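Local coordinates for DUF269-containing protein (Cyanothece sp. ATCC 51142, PDB 3NJ2) that is of unknown function but belongs to the DUF269 family and is associated with nitrogen fixation in a cyanobacterium, at residues B[37-42]-B[96-101]; B[63-68]-B[148-153]; B[87-92]-B[112-117]. All blocks are in the same frame, centred on the assembly; numbering follows the deposited sequence.

Helix 83-104 runs through the arrangement: contact 1 packs helix 35-46 on its later turns, and contact 3 lays strand 109-114, first of a three-stranded antiparallel sheet, on its earlier ones. Their centres are about 17 Å apart, on opposite sides of the chain's centre. Contact 2, with its centre about 15 Å from that of contact 1 and 16 Å from that of contact 3, sets the loop 63-68 on helix 147-167. Along the chain contact 3 nests inside the loop closed by contact 2, whereas contact 1 interleaves with both. Early and late elements are thus drawn into one core, where L40 touches Y65, Y92 and L150.

Contact 1: B[37-42]-B[96-101]; sequences LQSLVQ and IAALIE
The first torsion of S39 (chi1 -165°) swings OG away from its own backbone N and out toward helix 83-104, while L99, with chi1 -72°, sets CG opposite its carbonyl carbon and so turns its branched end back toward the serine. S39 CB lies 3.9 Å from L99 CD1, and S39 OG is equally far, 3.9 Å, from L99 CG. The same hydroxyl oxygen also rests against the methyl of A98, with 3.9 Å between S39 OG and A98 CB. S39 therefore faces two apolar groups at once, and its short side chain suits a place where its CA lies 7.2 Å from A98 CA. This is helix-on-helix packing in which a serine and an alanine meet closely and a leucine fills in beside them; helix 35-46 leans on the later part of the long helix 83-104, and little surface, 115 Å² over both sides, is buried between the two segments. Alanine suits the point of nearest approach because its side chain ends at CB; leucine suits the position beside it, where a longer chain can bridge to the partner helix. The polar end of the buried serine is satisfied by a hydrogen bond from OG to the carbonyl oxygen of A95, one turn before L99, so the side chain also ties the two helices together. F36, from the turn before S39, touches L99 and I96, and Q43 touches A98.

Contact 2: B[63-68]-B[148-153]; sequences APYVIP and EKLNDQ
L150 drives one methyl against the base of Y65, and this is the tight part of the contact: L150 CD2 sits 3.8 Å from Y65 CB. With chi1 171° the leucine extends off its helix toward the loop, and its branched end supplies one methyl for the base of Y65 and another near the ring. That second methyl, L150 CD1, lies obliquely by the ring, whose far end leads away from the helix. Y65 has chi1 -76°, which carries the aromatic group onward, and its OH makes a hydrogen bond to the backbone oxygen of R88. Tyrosine suits such a place, offering carbon for the core and a hydroxyl for a carbonyl within it. The packing slackens toward V66, whose CG2 is 4.4 Å from the same L150 CD2; V66 remains partly exposed, and the exposed P68 farther on leads into helix 69-73. Backbone hydrogen bonds join Y65 and I67 to F144, fastening the loop to the segment just ahead of helix 147-167. L150 lies in turn against L37 and Y92, so the loop, helix 35-46 and helix 83-104 all meet this one leucine of helix 147-167.

Contact 3: B[87-92]-B[112-117]; sequences LRILCY and VDLNHE
Helix 83-104 packs here against strand 109-114, which follows it in the chain and forms one edge of the antiparallel sheet within this subunit. Helix 87-92 and strand 112-114 run roughly antiparallel, their axes at 146° and 9.4 Å apart. V112 is the central residue. Its two methyls divide between two helix residues: V112 CG1 meets I89 CG2 at 3.8 Å, the side chains crossing at about a right angle, and V112 CG2 lies 3.7 Å from L90 CD1 as those two side chains slide past each other. A beta-branched residue suits this strand position because it spreads two methyls close to the backbone. The longer arm of I89, with CG1 opposite its carbonyl carbon (chi1 -60°) and extended at chi2 (174°), runs on toward L114, and the side chains touch tip to tip, I89 CD1 to L114 CD1 at 3.7 Å. Between V112 and L114, whose CB atoms point toward the helix, D113 packs on V111 of the second subunit. Past the strand, N115 OD1 holds the turn through a hydrogen bond from F119 N and a weak one from E117 N. Across the interface itself every contact is between aliphatic carbons, with no hydrogen bond, so this helix and strand are probably held together here by dispersion and the hydrophobic effect.

Contact 1: B[37-42]-B[96-101]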
loop_
_atom_site.group_PDB
_atom_site.type_symbol
_atom_site.label_atom_id
_atom_site.label_comp_id
_atom_site.label_asym_id
_atom_site.label_seq_id
_atom_site.Cartn_x
_atom_site.Cartn_y
_atom_site.Cartn_z
ATOM N N LEU B 37 -10.821 13.655 -16.187
ATOM C CA LEU B 37 -10.129 14.858 -15.769
ATOM C C LEU B 37 -10.904 15.648 -14.729
ATOM O O LEU B 37 -10.305 16.284 -13.870
ATOM C CB LEU B 37 -9.743 15.701 -17.015
ATOM C CG LEU B 37 -8.830 15.060 -18.047
ATOM C CD1 LEU B 37 -8.506 15.930 -19.296
ATOM C CD2 LEU B 37 -7.551 14.597 -17.341
ATOM N N GLN B 38 -12.240 15.656 -14.855
ATOM C CA GLN B 38 -13.026 16.261 -13.861
ATOM C C GLN B 38 -12.846 15.590 -12.456
ATOM O O GLN B 38 -12.749 16.259 -11.428
ATOM C CB GLN B 38 -14.460 16.417 -14.326
ATOM C CG GLN B 38 -14.638 17.597 -15.308
ATOM C CD GLN B 38 -14.328 18.923 -14.625
ATOM O OE1 GLN B 38 -14.972 19.266 -13.607
ATOM N NE2 GLN B 38 -13.337 19.651 -15.154
ATOM N N SER B 39 -12.800 14.277 -12.423
ATOM C CA SER B 39 -12.530 13.561 -11.213
ATOM C C SER B 39 -11.179 13.927 -10.667
ATOM O O SER B 39 -11.051 14.166 -9.518
ATOM C CB SER B 39 -12.540 12.055 -11.468
ATOM O OG SER B 39 -12.609 11.383 -10.223
ATOM N N LEU B 40 -10.189 14.017 -11.556
ATOM C CA LEU B 40 -8.841 14.339 -11.081
ATOM C C LEU B 40 -8.793 15.760 -10.492
ATOM O O LEU B 40 -8.210 15.995 -9.404
ATOM C CB LEU B 40 -7.851 14.205 -12.234
ATOM C CG LEU B 40 -6.399 14.486 -11.959
ATOM C CD1 LEU B 40 -5.871 13.609 -10.762
ATOM C CD2 LEU B 40 -5.540 14.362 -13.203
ATOM N N VAL B 41 -9.414 16.704 -11.205
ATOM C CA VAL B 41 -9.491 18.119 -10.662
ATOM C C VAL B 41 -10.163 18.149 -9.280
ATOM O O VAL B 41 -9.686 18.780 -8.314
ATOM C CB VAL B 41 -10.228 19.148 -11.615
ATOM C CG1 VAL B 41 -10.424 20.529 -10.973
ATOM C CG2 VAL B 41 -9.499 19.272 -12.905
ATOM N N GLN B 42 -11.255 17.437 -9.167
ATOM C CA GLN B 42 -11.955 17.323 -7.848
ATOM C C GLN B 42 -11.026 16.842 -6.722
ATOM O O GLN B 42 -10.979 17.384 -5.608
ATOM C CB GLN B 42 -13.159 16.445 -7.965
ATOM C CG GLN B 42 -13.934 16.254 -6.656
ATOM C CD GLN B 42 -15.047 15.183 -6.796
ATOM O OE1 GLN B 42 -15.107 14.419 -7.797
ATOM N NE2 GLN B 42 -15.897 15.092 -5.774
ATOM N N ILE B 96 -9.271 7.728 -10.029
ATOM C CA ILE B 96 -9.614 6.498 -10.695
ATOM C C ILE B 96 -10.609 5.775 -9.751
ATOM O O ILE B 96 -11.718 5.301 -10.187
ATOM C CB ILE B 96 -8.339 5.675 -10.953
ATOM C CG1 ILE B 96 -7.632 6.303 -12.096
ATOM C CG2 ILE B 96 -8.777 4.110 -11.294
ATOM C CD1 ILE B 96 -6.193 5.832 -12.175
ATOM N N ALA B 97 -10.305 5.723 -8.464
ATOM C CA ALA B 97 -11.083 5.007 -7.441
ATOM C C ALA B 97 -12.494 5.656 -7.368
ATOM O O ALA B 97 -13.522 5.011 -7.337
ATOM C CB ALA B 97 -10.402 5.088 -6.108
ATOM N N ALA B 98 -12.504 7.004 -7.392
ATOM C CA ALA B 98 -13.842 7.670 -7.297
ATOM C C ALA B 98 -14.773 7.349 -8.457
ATOM O O ALA B 98 -15.962 7.264 -8.252
ATOM C CB ALA B 98 -13.581 9.157 -7.192
ATOM N N LEU B 99 -14.263 7.190 -9.671
ATOM C CA LEU B 99 -15.047 6.826 -10.830
ATOM C C LEU B 99 -15.510 5.358 -10.728
ATOM O O LEU B 99 -16.647 5.041 -11.077
ATOM C CB LEU B 99 -14.296 7.073 -12.131
ATOM C CG LEU B 99 -14.146 8.553 -12.468
ATOM C CD1 LEU B 99 -12.870 8.718 -13.378
ATOM C CD2 LEU B 99 -15.456 9.125 -12.949
ATOM N N ILE B 100 -14.634 4.461 -10.260
ATOM C CA ILE B 100 -15.046 3.065 -10.004
ATOM C C ILE B 100 -16.202 3.053 -9.025
ATOM O O ILE B 100 -17.200 2.399 -9.278
ATOM C CB ILE B 100 -13.825 2.241 -9.535
ATOM C CG1 ILE B 100 -12.860 2.167 -10.676
ATOM C CG2 ILE B 100 -14.323 0.811 -9.144
ATOM C CD1 ILE B 100 -11.481 1.576 -10.176
ATOM N N GLU B 101 -16.095 3.808 -7.933
ATOM C CA GLU B 101 -17.124 3.881 -6.933
ATOM C C GLU B 101 -18.406 4.478 -7.529
ATOM O O GLU B 101 -19.488 3.918 -7.308
ATOM C CB GLU B 101 -16.565 4.733 -5.768
ATOM C CG GLU B 101 -17.345 4.658 -4.473
ATOM C CD GLU B 101 -16.536 5.233 -3.267
ATOM O OE1 GLU B 101 -15.288 4.972 -3.009
ATOM O OE2 GLU B 101 -17.215 5.977 -2.498
#

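Contact 2: B[63-68]-B[148-153]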
loop_
_atom_site.group_PDB
_atom_site.type_symbol
_atom_site.label_atom_id
_atom_site.label_comp_id
_atom_site.label_asym_id
_atom_site.label_seq_id
_atom_site.Cartn_x
_atom_site.Cartn_y
_atom_site.Cartn_z
ATOM N N ALA B 63 -2.284 21.137 -14.726
ATOM C CA ALA B 63 -1.115 21.255 -15.607
ATOM C C ALA B 63 0.142 20.567 -15.094
ATOM O O ALA B 63 0.888 20.095 -15.948
ATOM C CB ALA B 63 -0.735 22.798 -15.858
ATOM N N PRO B 64 0.303 20.495 -13.765
ATOM C CA PRO B 64 1.558 19.789 -13.315
ATOM C C PRO B 64 1.640 18.304 -13.657
ATOM O O PRO B 64 2.756 17.725 -13.469
ATOM C CB PRO B 64 1.532 19.933 -11.785
ATOM C CG PRO B 64 0.846 21.285 -11.628
ATOM C CD PRO B 64 -0.356 21.136 -12.596
ATOM N N TYR B 65 0.545 17.710 -14.066
ATOM C CA TYR B 65 0.544 16.291 -14.550
ATOM C C TYR B 65 1.115 16.150 -15.935
ATOM O O TYR B 65 1.329 15.010 -16.393
ATOM C CB TYR B 65 -0.911 15.767 -14.555
ATOM C CG TYR B 65 -1.431 15.435 -13.180
ATOM C CD1 TYR B 65 -2.035 16.416 -12.371
ATOM C CD2 TYR B 65 -1.286 14.151 -12.649
ATOM C CE1 TYR B 65 -2.505 16.108 -11.103
ATOM C CE2 TYR B 65 -1.713 13.840 -11.417
ATOM C CZ TYR B 65 -2.313 14.814 -10.597
ATOM O OH TYR B 65 -2.765 14.452 -9.345
ATOM N N VAL B 66 1.158 17.251 -16.700
ATOM C CA VAL B 66 1.594 17.201 -18.094
ATOM C C VAL B 66 2.937 17.824 -18.192
ATOM O O VAL B 66 3.135 18.988 -17.855
ATOM C CB VAL B 66 0.490 17.846 -19.045
ATOM C CG1 VAL B 66 0.894 17.820 -20.518
ATOM C CG2 VAL B 66 -0.858 17.097 -18.863
ATOM N N ILE B 67 3.913 17.015 -18.631
ATOM C CA ILE B 67 5.296 17.436 -18.566
ATOM C C ILE B 67 5.910 16.813 -19.786
ATOM O O ILE B 67 5.785 15.616 -19.980
ATOM C CB ILE B 67 6.056 16.854 -17.274
ATOM C CG1 ILE B 67 5.462 17.210 -15.905
ATOM C CG2 ILE B 67 7.465 17.462 -17.194
ATOM C CD1 ILE B 67 6.040 16.329 -14.717
ATOM N N PRO B 68 6.586 17.622 -20.618
ATOM C CA PRO B 68 7.236 17.117 -21.818
ATOM C C PRO B 68 8.182 15.917 -21.542
ATOM O O PRO B 68 8.942 15.953 -20.587
ATOM C CB PRO B 68 8.006 18.353 -22.340
ATOM C CG PRO B 68 7.246 19.581 -21.741
ATOM C CD PRO B 68 6.878 19.044 -20.357
ATOM N N GLU B 148 -4.240 14.548 -23.388
ATOM C CA GLU B 148 -4.844 13.347 -24.003
ATOM C C GLU B 148 -4.304 12.073 -23.422
ATOM O O GLU B 148 -5.083 11.154 -23.145
ATOM C CB GLU B 148 -4.627 13.316 -25.521
ATOM C CG GLU B 148 -5.495 14.300 -26.245
ATOM C CD GLU B 148 -4.977 15.762 -26.248
ATOM O OE1 GLU B 148 -3.826 16.102 -25.800
ATOM O OE2 GLU B 148 -5.800 16.601 -26.706
ATOM N N LYS B 149 -2.982 11.991 -23.253
ATOM C CA LYS B 149 -2.397 10.742 -22.697
ATOM C C LYS B 149 -2.775 10.569 -21.238
ATOM O O LYS B 149 -3.036 9.462 -20.782
ATOM C CB LYS B 149 -0.891 10.690 -22.858
ATOM C CG LYS B 149 -0.458 10.591 -24.345
ATOM C CD LYS B 149 0.996 10.202 -24.381
ATOM C CE LYS B 149 1.490 10.036 -25.810
ATOM N NZ LYS B 149 0.506 9.130 -26.490
ATOM N N LEU B 150 -2.800 11.679 -20.500
ATOM C CA LEU B 150 -3.306 11.613 -19.081
ATOM C C LEU B 150 -4.766 11.102 -19.052
ATOM O O LEU B 150 -5.101 10.199 -18.245
ATOM C CB LEU B 150 -3.242 13.062 -18.535
ATOM C CG LEU B 150 -3.944 13.252 -17.147
ATOM C CD1 LEU B 150 -3.319 12.399 -16.050
ATOM C CD2 LEU B 150 -3.858 14.696 -16.729
ATOM N N ASN B 151 -5.602 11.686 -19.891
ATOM C CA ASN B 151 -6.988 11.382 -19.829
ATOM C C ASN B 151 -7.208 9.910 -20.252
ATOM O O ASN B 151 -7.941 9.174 -19.606
ATOM C CB ASN B 151 -7.773 12.281 -20.770
ATOM C CG ASN B 151 -9.193 11.922 -20.750
ATOM O OD1 ASN B 151 -9.782 11.903 -19.676
ATOM N ND2 ASN B 151 -9.793 11.657 -21.918
ATOM N N ASP B 152 -6.483 9.498 -21.298
ATOM C CA ASP B 152 -6.718 8.163 -21.812
ATOM C C ASP B 152 -6.204 7.113 -20.818
ATOM O O ASP B 152 -6.873 6.067 -20.583
ATOM C CB ASP B 152 -6.008 7.932 -23.134
ATOM C CG ASP B 152 -6.595 8.766 -24.314
ATOM O OD1 ASP B 152 -7.719 9.325 -24.229
ATOM O OD2 ASP B 152 -5.870 8.869 -25.330
ATOM N N GLN B 153 -5.021 7.334 -20.205
ATOM C CA GLN B 153 -4.556 6.361 -19.229
ATOM C C GLN B 153 -5.400 6.280 -17.977
ATOM O O GLN B 153 -5.708 5.165 -17.524
ATOM C CB GLN B 153 -3.107 6.591 -18.856
ATOM C CG GLN B 153 -2.270 6.441 -20.060
ATOM C CD GLN B 153 -0.818 6.736 -19.848
ATOM O OE1 GLN B 153 -0.271 6.579 -18.728
ATOM N NE2 GLN B 153 -0.165 7.190 -20.935
#

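Contact 3: B[87-92]-B[112-117]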
loop_
_atom_site.group_PDB
_atom_site.type_symbol
_atom_site.label_atom_id
_atom_site.label_comp_id
_atom_site.label_asym_id
_atom_site.label_seq_id
_atom_site.Cartn_x
_atom_site.Cartn_y
_atom_site.Cartn_z
ATOM N N LEU B 87 1.678 13.334 -3.665
ATOM C CA LEU B 87 0.260 13.737 -3.578
ATOM C C LEU B 87 -0.370 13.753 -4.980
ATOM O O LEU B 87 -1.540 13.305 -5.103
ATOM C CB LEU B 87 0.183 15.129 -2.856
ATOM C CG LEU B 87 -1.306 15.513 -2.646
ATOM C CD1 LEU B 87 -2.193 14.546 -1.848
ATOM C CD2 LEU B 87 -1.326 16.835 -1.863
ATOM N N ARG B 88 0.337 14.142 -6.028
ATOM C CA ARG B 88 -0.190 13.984 -7.422
ATOM C C ARG B 88 -0.477 12.553 -7.756
ATOM O O ARG B 88 -1.510 12.282 -8.310
ATOM C CB ARG B 88 0.675 14.578 -8.594
ATOM C CG ARG B 88 0.651 16.130 -8.572
ATOM C CD ARG B 88 1.095 16.660 -9.884
ATOM N NE ARG B 88 2.500 16.233 -10.134
ATOM C CZ ARG B 88 3.561 16.842 -9.593
ATOM N NH1 ARG B 88 3.410 17.904 -8.786
ATOM N NH2 ARG B 88 4.797 16.401 -9.841
ATOM N N ILE B 89 0.429 11.650 -7.426
ATOM C CA ILE B 89 0.155 10.271 -7.775
ATOM C C ILE B 89 -1.004 9.774 -6.902
ATOM O O ILE B 89 -1.875 9.063 -7.491
ATOM C CB ILE B 89 1.375 9.409 -7.403
ATOM C CG1 ILE B 89 2.572 9.887 -8.149
ATOM C CG2 ILE B 89 1.099 7.879 -7.718
ATOM C CD1 ILE B 89 3.894 9.206 -7.756
ATOM N N LEU B 90 -1.132 10.123 -5.601
ATOM C CA LEU B 90 -2.286 9.705 -4.789
ATOM C C LEU B 90 -3.583 10.246 -5.388
ATOM O O LEU B 90 -4.543 9.472 -5.553
ATOM C CB LEU B 90 -2.064 10.199 -3.370
ATOM C CG LEU B 90 -2.731 9.568 -2.178
ATOM C CD1 LEU B 90 -2.713 8.037 -2.253
ATOM C CD2 LEU B 90 -1.877 10.040 -0.995
ATOM N N CYS B 91 -3.556 11.486 -5.870
ATOM C CA CYS B 91 -4.778 12.064 -6.418
ATOM C C CYS B 91 -5.220 11.445 -7.717
ATOM O O CYS B 91 -6.441 11.224 -7.933
ATOM C CB CYS B 91 -4.650 13.575 -6.597
ATOM S SG CYS B 91 -4.761 14.476 -4.957
ATOM N N TYR B 92 -4.256 11.040 -8.550
ATOM C CA TYR B 92 -4.513 10.266 -9.767
ATOM C C TYR B 92 -5.219 8.983 -9.448
ATOM O O TYR B 92 -6.329 8.683 -10.013
ATOM C CB TYR B 92 -3.166 10.013 -10.482
ATOM C CG TYR B 92 -3.244 9.229 -11.752
ATOM C CD1 TYR B 92 -3.678 9.834 -12.966
ATOM C CD2 TYR B 92 -2.841 7.910 -11.788
ATOM C CE1 TYR B 92 -3.711 9.120 -14.184
ATOM C CE2 TYR B 92 -2.826 7.235 -12.979
ATOM C CZ TYR B 92 -3.279 7.847 -14.164
ATOM O OH TYR B 92 -3.314 7.116 -15.313
ATOM N N VAL B 112 -0.829 4.427 -2.069
ATOM C CA VAL B 112 0.378 4.595 -2.902
ATOM C C VAL B 112 1.610 4.392 -2.000
ATOM O O VAL B 112 1.829 5.150 -1.016
ATOM C CB VAL B 112 0.406 5.930 -3.695
ATOM C CG1 VAL B 112 1.762 6.128 -4.380
ATOM C CG2 VAL B 112 -0.800 6.048 -4.671
ATOM N N ASP B 113 2.326 3.303 -2.227
ATOM C CA ASP B 113 3.452 3.006 -1.390
ATOM C C ASP B 113 4.725 3.091 -2.264
ATOM O O ASP B 113 4.857 2.404 -3.274
ATOM C CB ASP B 113 3.334 1.610 -0.860
ATOM C CG ASP B 113 4.452 1.239 0.135
ATOM O OD1 ASP B 113 4.757 2.031 1.070
ATOM O OD2 ASP B 113 5.005 0.178 0.045
ATOM N N LEU B 114 5.608 4.016 -1.881
ATOM C CA LEU B 114 6.878 4.192 -2.578
ATOM C C LEU B 114 8.074 4.158 -1.683
ATOM O O LEU B 114 8.058 4.710 -0.568
ATOM C CB LEU B 114 6.854 5.517 -3.417
ATOM C CG LEU B 114 5.773 5.573 -4.540
ATOM C CD1 LEU B 114 5.359 7.019 -5.088
ATOM C CD2 LEU B 114 6.231 4.686 -5.780
ATOM N N ASN B 115 9.170 3.554 -2.167
ATOM C CA ASN B 115 10.427 3.556 -1.430
ATOM C C ASN B 115 11.271 4.776 -1.823
ATOM O O ASN B 115 10.910 5.589 -2.640
ATOM C CB ASN B 115 11.153 2.201 -1.512
ATOM C CG ASN B 115 11.726 1.927 -2.911
ATOM O OD1 ASN B 115 11.701 2.783 -3.786
ATOM N ND2 ASN B 115 12.186 0.694 -3.138
ATOM N N HIS B 116 12.439 4.901 -1.177
ATOM C CA HIS B 116 13.319 5.994 -1.533
ATOM C C HIS B 116 13.745 6.014 -3.044
ATOM O O HIS B 116 14.120 7.056 -3.612
ATOM C CB HIS B 116 14.551 5.945 -0.618
ATOM C CG HIS B 116 15.581 4.950 -1.031
ATOM N ND1 HIS B 116 16.706 5.293 -1.764
ATOM C CD2 HIS B 116 15.668 3.615 -0.807
ATOM C CE1 HIS B 116 17.434 4.208 -1.968
ATOM N NE2 HIS B 116 16.816 3.174 -1.419
ATOM N N GLU B 117 13.705 4.856 -3.720
ATOM C CA GLU B 117 14.097 4.788 -5.121
ATOM C C GLU B 117 13.018 5.203 -6.071
ATOM O O GLU B 117 13.225 5.168 -7.271
ATOM C CB GLU B 117 14.518 3.342 -5.508
ATOM C CG GLU B 117 15.464 2.774 -4.564
ATOM C CD GLU B 117 15.590 1.250 -4.594
ATOM O OE1 GLU B 117 14.740 0.532 -5.208
ATOM O OE2 GLU B 117 16.578 0.775 -3.954
#